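Local coordinates for mutT/nudix family protein (Listeria innocua, PDB 3I9X) that probably acts as a hydrolase of the Nudix family, with most of its modelled chain forming the Nudix domain of a longer protein, at residues M32-K38 with F123-P129; E92-L96 with A131-R135. All coordinates share one frame; numbering follows the deposited sequence.

Contact 1: residues M32-K38 with F123-P129; sequences MILTTVK and FYAIVPP
Thr35 and Thr36 use their hydroxyls in different ways on the neighbouring strand. In Thr35, chi1 of 74° places OG1 between the backbone N and the carbonyl carbon, within reach of Ala125 O, to which it gives a hydrogen bond (OG1 to O 3.0 Å) from a position tilted 29° from the carbonyl plane. That same oxygen also takes the amide of Thr35, N to O 2.9 Å, and one residue thus grips it twice. Obliquely across this hydroxyl lies Ile126, whose CG1 comes within 3.4 Å of Thr35 OG1. Thr36 OG1 is turned anti to its own N (chi1 -170°) and donates to Val127 O at 2.9 Å. Pro129 crosses the Thr36 side chain at about a right angle, its CB 3.4 Å from Thr36 OG1; the proline N has no hydrogen to offer this hydroxyl.

The other side-chain meetings are apolar. Leu34 reaches over with one branch, CD1, which lies 3.9 Å from Ala125 CB and slightly farther from Val127 CG1. Met32, Leu34, Phe123 and Ala125 share this face, and helix 82-94 packs on the first three. On the other face Ile33 and Tyr124 meet at their beta carbons, CB to CB 3.9 Å, while their ends lead apart, both onto helix 161-177.

Backbone bonds run in parallel register, Ile33 N to Phe123 O, Ala125 N to Ile33 O and Val127 N to Thr35 O, and the strands run nearly parallel. Strand 27-40 pairs antiparallel with strands 43-52 and 69-75, and the parallel pairing with 118-126 makes the sheet mixed, as in the sheet between helices of the Nudix alpha/beta/alpha sandwich.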
ATOM      1  N   MET A  32      11.241  -5.899   0.060  1.00 38.14           N
ATOM      2  CA  MET A  32      12.245  -4.857  -0.104  1.00 39.70           C
ATOM      3  C   MET A  32      13.064  -4.991  -1.384  1.00 39.10           C
ATOM      4  O   MET A  32      13.800  -5.960  -1.568  1.00 39.25           O
ATOM      5  CB  MET A  32      13.222  -4.892   1.063  1.00 40.11           C
ATOM      6  CG  MET A  32      12.520  -4.914   2.480  1.00 46.69           C
ATOM      7  SD  MET A  32      13.681  -4.582   3.880  1.00 51.04           S
ATOM      8  CE  MET A  32      14.858  -3.635   2.819  1.00 41.84           C
ATOM      9  N   ILE A  33      12.945  -4.012  -2.258  1.00 38.54           N
ATOM     10  CA  ILE A  33      13.863  -3.863  -3.380  1.00 38.28           C
ATOM     11  C   ILE A  33      15.090  -3.138  -2.831  1.00 38.42           C
ATOM     12  O   ILE A  33      15.063  -1.923  -2.564  1.00 38.20           O
ATOM     13  CB  ILE A  33      13.218  -3.098  -4.477  1.00 38.04           C
ATOM     14  CG1 ILE A  33      12.039  -3.906  -5.018  1.00 42.16           C
ATOM     15  CG2 ILE A  33      14.156  -2.783  -5.586  1.00 38.13           C
ATOM     16  CD1 ILE A  33      12.482  -5.020  -5.813  1.00 46.18           C
ATOM     17  N   LEU A  34      16.161  -3.893  -2.668  1.00 37.72           N
ATOM     18  CA  LEU A  34      17.382  -3.402  -2.051  1.00 39.09           C
ATOM     19  C   LEU A  34      18.457  -3.136  -3.073  1.00 38.46           C
ATOM     20  O   LEU A  34      19.080  -4.082  -3.583  1.00 37.02           O
ATOM     21  CB  LEU A  34      17.887  -4.451  -1.069  1.00 40.19           C
ATOM     22  CG  LEU A  34      18.697  -4.064   0.135  1.00 43.86           C
ATOM     23  CD1 LEU A  34      18.157  -2.740   0.649  1.00 48.05           C
ATOM     24  CD2 LEU A  34      18.578  -5.176   1.233  1.00 44.25           C
ATOM     25  N   THR A  35      18.697  -1.865  -3.360  1.00 38.85           N
ATOM     26  CA  THR A  35      19.579  -1.490  -4.474  1.00 39.37           C
ATOM     27  C   THR A  35      20.810  -0.700  -4.086  1.00 40.44           C
ATOM     28  O   THR A  35      20.879  -0.110  -2.997  1.00 40.86           O
ATOM     29  CB  THR A  35      18.827  -0.708  -5.530  1.00 39.29           C
ATOM     30  OG1 THR A  35      18.569   0.617  -5.083  1.00 38.55           O
ATOM     31  CG2 THR A  35      17.499  -1.389  -5.889  1.00 39.07           C
ATOM     32  N   THR A  36      21.793  -0.723  -4.979  1.00 40.77           N
ATOM     33  CA  THR A  36      22.992   0.112  -4.886  1.00 42.69           C
ATOM     34  C   THR A  36      23.433   0.495  -6.287  1.00 43.91           C
ATOM     35  O   THR A  36      22.855   0.051  -7.278  1.00 43.80           O
ATOM     36  CB  THR A  36      24.134  -0.546  -4.133  1.00 42.84           C
ATOM     37  OG1 THR A  36      25.166   0.421  -3.890  1.00 44.47           O
ATOM     38  CG2 THR A  36      24.718  -1.705  -4.896  1.00 40.95           C
ATOM     39  N   VAL A  37      24.408   1.382  -6.358  1.00 45.46           N
ATOM     40  CA  VAL A  37      24.979   1.785  -7.628  1.00 45.76           C
ATOM     41  C   VAL A  37      26.440   1.388  -7.529  1.00 48.06           C
ATOM     42  O   VAL A  37      27.080   1.618  -6.511  1.00 47.97           O
ATOM     43  CB  VAL A  37      24.793   3.284  -7.905  1.00 45.61           C
ATOM     44  CG1 VAL A  37      25.698   3.756  -9.081  1.00 44.87           C
ATOM     45  CG2 VAL A  37      23.329   3.608  -8.238  1.00 43.00           C
ATOM     46  N   LYS A  38      26.934   0.674  -8.528  1.00 50.06           N
ATOM     47  CA  LYS A  38      28.356   0.364  -8.578  1.00 52.21           C
ATOM     48  C   LYS A  38      28.789   0.116 -10.006  1.00 53.68           C
ATOM     49  O   LYS A  38      27.948  -0.057 -10.911  1.00 53.31           O
ATOM     50  CB  LYS A  38      28.721  -0.835  -7.687  1.00 52.39           C
ATOM     51  CG  LYS A  38      28.246  -2.199  -8.185  1.00 53.40           C
ATOM     52  CD  LYS A  38      28.663  -3.336  -7.223  1.00 54.91           C
ATOM     53  CE  LYS A  38      29.264  -4.567  -7.930  1.00 56.40           C
ATOM     54  NZ  LYS A  38      30.408  -5.119  -7.164  1.00 57.33           N
ATOM     55  N   PHE A 123       8.703  -1.846  -0.647  1.00 34.73           N
ATOM     56  CA  PHE A 123       9.528  -0.687  -0.409  1.00 36.24           C
ATOM     57  C   PHE A 123      10.789  -0.826  -1.255  1.00 37.09           C
ATOM     58  O   PHE A 123      11.212  -1.971  -1.538  1.00 38.36           O
ATOM     59  CB  PHE A 123       9.978  -0.646   1.052  1.00 35.38           C
ATOM     60  CG  PHE A 123       8.848  -0.513   2.075  1.00 36.81           C
ATOM     61  CD1 PHE A 123       8.495   0.743   2.603  1.00 34.89           C
ATOM     62  CD2 PHE A 123       8.229  -1.643   2.590  1.00 35.96           C
ATOM     63  CE1 PHE A 123       7.492   0.878   3.559  1.00 34.59           C
ATOM     64  CE2 PHE A 123       7.223  -1.532   3.561  1.00 35.00           C
ATOM     65  CZ  PHE A 123       6.844  -0.266   4.036  1.00 37.43           C
ATOM     66  N   TYR A 124      11.410   0.293  -1.630  1.00 36.36           N
ATOM     67  CA  TYR A 124      12.812   0.243  -2.058  1.00 36.71           C
ATOM     68  C   TYR A 124      13.752   1.032  -1.169  1.00 37.03           C
ATOM     69  O   TYR A 124      13.340   1.924  -0.465  1.00 36.70           O
ATOM     70  CB  TYR A 124      12.985   0.715  -3.484  1.00 37.61           C
ATOM     71  CG  TYR A 124      12.833   2.203  -3.798  1.00 37.08           C
ATOM     72  CD1 TYR A 124      13.878   3.092  -3.619  1.00 38.53           C
ATOM     73  CD2 TYR A 124      11.678   2.671  -4.387  1.00 39.22           C
ATOM     74  CE1 TYR A 124      13.751   4.435  -4.001  1.00 39.82           C
ATOM     75  CE2 TYR A 124      11.526   4.005  -4.754  1.00 39.78           C
ATOM     76  CZ  TYR A 124      12.564   4.882  -4.565  1.00 40.32           C
ATOM     77  OH  TYR A 124      12.380   6.204  -4.934  1.00 43.17           O
ATOM     78  N   ALA A 125      15.023   0.692  -1.235  1.00 37.76           N
ATOM     79  CA  ALA A 125      16.075   1.444  -0.564  1.00 38.31           C
ATOM     80  C   ALA A 125      17.296   1.484  -1.477  1.00 39.77           C
ATOM     81  O   ALA A 125      17.539   0.540  -2.255  1.00 39.05           O
ATOM     82  CB  ALA A 125      16.435   0.788   0.760  1.00 37.54           C
ATOM     83  N   ILE A 126      18.054   2.576  -1.370  1.00 41.42           N
ATOM     84  CA  ILE A 126      19.330   2.740  -2.051  1.00 42.59           C
ATOM     85  C   ILE A 126      20.431   2.825  -1.004  1.00 43.39           C
ATOM     86  O   ILE A 126      20.509   3.778  -0.255  1.00 44.20           O
ATOM     87  CB  ILE A 126      19.325   3.957  -2.950  1.00 42.80           C
ATOM     88  CG1 ILE A 126      18.227   3.817  -3.994  1.00 44.33           C
ATOM     89  CG2 ILE A 126      20.693   4.147  -3.670  1.00 42.95           C
ATOM     90  CD1 ILE A 126      17.769   5.126  -4.533  1.00 44.53           C
ATOM     91  N   VAL A 127      21.265   1.797  -0.913  1.00 43.76           N
ATOM     92  CA  VAL A 127      22.253   1.732   0.147  1.00 43.19           C
ATOM     93  C   VAL A 127      23.640   1.715  -0.481  1.00 43.65           C
ATOM     94  O   VAL A 127      23.757   1.602  -1.693  1.00 42.93           O
ATOM     95  CB  VAL A 127      21.980   0.541   1.062  1.00 43.29           C
ATOM     96  CG1 VAL A 127      20.491   0.531   1.462  1.00 41.78           C
ATOM     97  CG2 VAL A 127      22.360  -0.774   0.375  1.00 43.30           C
ATOM     98  N   PRO A 128      24.689   1.936   0.332  1.00 45.55           N
ATOM     99  CA  PRO A 128      26.031   1.845  -0.196  1.00 46.38           C
ATOM    100  C   PRO A 128      26.336   0.403  -0.566  1.00 47.16           C
ATOM    101  O   PRO A 128      25.829  -0.525   0.072  1.00 47.05           O
ATOM    102  CB  PRO A 128      26.924   2.348   0.969  1.00 46.92           C
ATOM    103  CG  PRO A 128      26.014   3.208   1.811  1.00 46.50           C
ATOM    104  CD  PRO A 128      24.694   2.431   1.727  1.00 45.60           C
ATOM    105  N   PRO A 129      27.174   0.218  -1.588  1.00 48.54           N
ATOM    106  CA  PRO A 129      27.377  -1.113  -2.156  1.00 49.51           C
ATOM    107  C   PRO A 129      28.012  -2.098  -1.209  1.00 50.81           C
ATOM    108  O   PRO A 129      27.803  -3.298  -1.373  1.00 51.11           O
ATOM    109  CB  PRO A 129      28.268  -0.859  -3.384  1.00 49.45           C
ATOM    110  CG  PRO A 129      28.862   0.474  -3.181  1.00 49.28           C
ATOM    111  CD  PRO A 129      27.977   1.259  -2.260  1.00 47.65           C
TER

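Contact 2: residues E92-L96 with A131-R135; sequences EETSL and ALEKR
Glu93 and Arg135 form the tight part of this contact. Arg135, bent at chi2 and chi3, lays its chain past the carbonyl of Glu93, NE standing 3.1 Å from Glu93 O. Glu93, itself bent at chi2 (90°), brings OE2 to the guanidinium edge, 2.6 Å from Arg135 NH2. This salt bridge is short, but its hydrogen bond is weak, with only 116° at the hydrogen, and the carboxylate and guanidinium planes are 31° apart. Asp140 takes NH1, so the arginine joins two acids.

The apolar part is lighter. Ala131 turns its methyl group to the end of helix 82-94, where Leu96 meets it from the loop, CD1 3.8 Å from Ala131 CB. Leu132, buried, adds a looser touch, its CD2 4.3 Å from Thr94 CG2, while it packs on Leu34 and Thr36 of strand 27-40. Thr94 OG1 is held by two backbone groups: it is hydrogen-bonded to Leu90 O and accepts from Leu96 N at 3.1 Å, an ST turn that fixes the chain as it leaves the helix. On the solvent side, the exposed Glu92, Ser95 and Lys134 make no contact across the pair.

Glu92, Glu93 and Leu96 match the end of the REUXEEXGU signature, with Ser95, at positive phi, in the place of its glycine; helix 82-94 is thus the Nudix helix, here in contact with helix 129-137 at its C-terminal end.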
ATOM      1  N   GLU A  92      18.373  -7.338   9.748  1.00 70.25           N
ATOM      2  CA  GLU A  92      18.678  -8.777   9.831  1.00 71.46           C
ATOM      3  C   GLU A  92      19.488  -9.260   8.637  1.00 71.85           C
ATOM      4  O   GLU A  92      20.275 -10.196   8.747  1.00 72.25           O
ATOM      5  CB  GLU A  92      17.409  -9.630   9.906  1.00 71.70           C
ATOM      6  CG  GLU A  92      16.565  -9.409  11.162  1.00 74.21           C
ATOM      7  CD  GLU A  92      15.576 -10.544  11.422  1.00 77.62           C
ATOM      8  OE1 GLU A  92      14.941 -10.529  12.501  1.00 80.13           O
ATOM      9  OE2 GLU A  92      15.442 -11.452  10.561  1.00 79.73           O
ATOM     10  N   GLU A  93      19.282  -8.621   7.495  1.00 72.15           N
ATOM     11  CA  GLU A  93      19.884  -9.072   6.261  1.00 72.37           C
ATOM     12  C   GLU A  93      21.157  -8.305   5.942  1.00 71.59           C
ATOM     13  O   GLU A  93      21.951  -8.790   5.160  1.00 71.33           O
ATOM     14  CB  GLU A  93      18.889  -8.935   5.091  1.00 72.98           C
ATOM     15  CG  GLU A  93      18.884 -10.124   4.143  1.00 74.65           C
ATOM     16  CD  GLU A  93      17.891 -11.229   4.539  1.00 77.95           C
ATOM     17  OE1 GLU A  93      16.709 -10.917   4.823  1.00 80.97           O
ATOM     18  OE2 GLU A  93      18.279 -12.423   4.530  1.00 79.48           O
ATOM     19  N   THR A  94      21.353  -7.119   6.524  1.00 70.99           N
ATOM     20  CA  THR A  94      22.507  -6.273   6.171  1.00 70.29           C
ATOM     21  C   THR A  94      23.147  -5.418   7.272  1.00 69.57           C
ATOM     22  O   THR A  94      24.128  -4.731   6.987  1.00 69.52           O
ATOM     23  CB  THR A  94      22.130  -5.275   5.040  1.00 70.47           C
ATOM     24  OG1 THR A  94      21.584  -4.075   5.606  1.00 70.12           O
ATOM     25  CG2 THR A  94      21.147  -5.900   4.083  1.00 69.53           C
ATOM     26  N   SER A  95      22.585  -5.427   8.487  1.00 68.74           N
ATOM     27  CA  SER A  95      23.025  -4.561   9.607  1.00 68.02           C
ATOM     28  C   SER A  95      22.926  -3.057   9.350  1.00 67.23           C
ATOM     29  O   SER A  95      23.437  -2.273  10.134  1.00 67.24           O
ATOM     30  CB  SER A  95      24.464  -4.907  10.060  1.00 68.24           C
ATOM     31  OG  SER A  95      24.539  -6.239  10.547  1.00 68.01           O
ATOM     32  N   LEU A  96      22.266  -2.634   8.273  1.00 66.20           N
ATOM     33  CA  LEU A  96      22.028  -1.203   8.070  1.00 65.55           C
ATOM     34  C   LEU A  96      20.837  -0.747   8.920  1.00 64.66           C
ATOM     35  O   LEU A  96      19.883  -1.492   9.103  1.00 63.75           O
ATOM     36  CB  LEU A  96      21.800  -0.887   6.586  1.00 65.74           C
ATOM     37  CG  LEU A  96      23.060  -0.997   5.718  1.00 66.20           C
ATOM     38  CD1 LEU A  96      22.679  -1.185   4.260  1.00 65.51           C
ATOM     39  CD2 LEU A  96      23.972   0.220   5.924  1.00 65.70           C
ATOM     40  N   ALA A 131      27.758  -3.086   2.129  1.00 52.98           N
ATOM     41  CA  ALA A 131      26.914  -4.018   2.881  1.00 52.82           C
ATOM     42  C   ALA A 131      26.260  -5.093   1.996  1.00 52.18           C
ATOM     43  O   ALA A 131      26.125  -6.241   2.408  1.00 53.20           O
ATOM     44  CB  ALA A 131      25.842  -3.258   3.596  1.00 53.95           C
ATOM     45  N   LEU A 132      25.841  -4.724   0.797  1.00 51.01           N
ATOM     46  CA  LEU A 132      25.234  -5.701  -0.122  1.00 50.85           C
ATOM     47  C   LEU A 132      26.275  -6.687  -0.645  1.00 51.92           C
ATOM     48  O   LEU A 132      26.010  -7.873  -0.700  1.00 50.60           O
ATOM     49  CB  LEU A 132      24.513  -5.002  -1.279  1.00 49.29           C
ATOM     50  CG  LEU A 132      23.484  -3.966  -0.867  1.00 45.72           C
ATOM     51  CD1 LEU A 132      22.563  -3.570  -2.060  1.00 39.35           C
ATOM     52  CD2 LEU A 132      22.705  -4.465   0.359  1.00 39.09           C
ATOM     53  N   GLU A 133      27.460  -6.194  -1.008  1.00 54.05           N
ATOM     54  CA  GLU A 133      28.591  -7.071  -1.401  1.00 55.66           C
ATOM     55  C   GLU A 133      28.956  -8.039  -0.283  1.00 56.82           C
ATOM     56  O   GLU A 133      29.154  -9.213  -0.542  1.00 57.00           O
ATOM     57  CB  GLU A 133      29.817  -6.247  -1.842  1.00 55.95           C
ATOM     58  CG  GLU A 133      29.642  -5.519  -3.184  1.00 56.83           C
ATOM     59  CD  GLU A 133      30.673  -4.402  -3.445  1.00 60.72           C
ATOM     60  OE1 GLU A 133      31.303  -3.883  -2.487  1.00 59.99           O
ATOM     61  OE2 GLU A 133      30.828  -4.016  -4.637  1.00 62.70           O
ATOM     62  N   LYS A 134      28.995  -7.572   0.960  1.00 58.89           N
ATOM     63  CA  LYS A 134      29.266  -8.472   2.107  1.00 60.94           C
ATOM     64  C   LYS A 134      28.342  -9.689   2.136  1.00 61.46           C
ATOM     65  O   LYS A 134      28.811 -10.838   2.246  1.00 61.96           O
ATOM     66  CB  LYS A 134      29.161  -7.737   3.448  1.00 61.64           C
ATOM     67  CG  LYS A 134      30.448  -7.058   3.934  1.00 65.39           C
ATOM     68  CD  LYS A 134      30.401  -6.715   5.458  1.00 69.49           C
ATOM     69  CE  LYS A 134      30.360  -7.988   6.368  1.00 71.99           C
ATOM     70  NZ  LYS A 134      30.261  -7.690   7.847  1.00 71.39           N
ATOM     71  N   ARG A 135      27.031  -9.452   2.042  1.00 61.89           N
ATOM     72  CA  ARG A 135      26.059 -10.560   2.112  1.00 62.23           C
ATOM     73  C   ARG A 135      26.129 -11.474   0.899  1.00 61.49           C
ATOM     74  O   ARG A 135      25.990 -12.681   1.036  1.00 61.14           O
ATOM     75  CB  ARG A 135      24.622 -10.045   2.301  1.00 63.00           C
ATOM     76  CG  ARG A 135      24.245  -9.881   3.756  1.00 66.77           C
ATOM     77  CD  ARG A 135      23.890 -11.234   4.438  1.00 69.78           C
ATOM     78  NE  ARG A 135      22.505 -11.661   4.215  1.00 72.53           N
ATOM     79  CZ  ARG A 135      22.035 -12.891   4.453  1.00 74.90           C
ATOM     80  NH1 ARG A 135      22.830 -13.862   4.913  1.00 74.92           N
ATOM     81  NH2 ARG A 135      20.755 -13.165   4.200  1.00 75.34           N
TER

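Overall arrangement
From the N terminus, strand 27-40 supplies the first half of contact 1; the chain then runs through strands 43-52 and 69-75 into helix 82-94, whose end opens contact 2. Strand 118-126 comes back to close contact 1 across 84 residues, and helix 129-137, directly after it, closes contact 2 across 34. The two loops therefore cross. Their centres are 11 Å apart and the contacts touch: Lys38 NZ forms a salt bridge with Glu133 OE2 at 2.8 Å, and Val127 packs against both Leu96 and Leu132. Together they join the parallel strand pair to the Nudix helix and to helix 129-137.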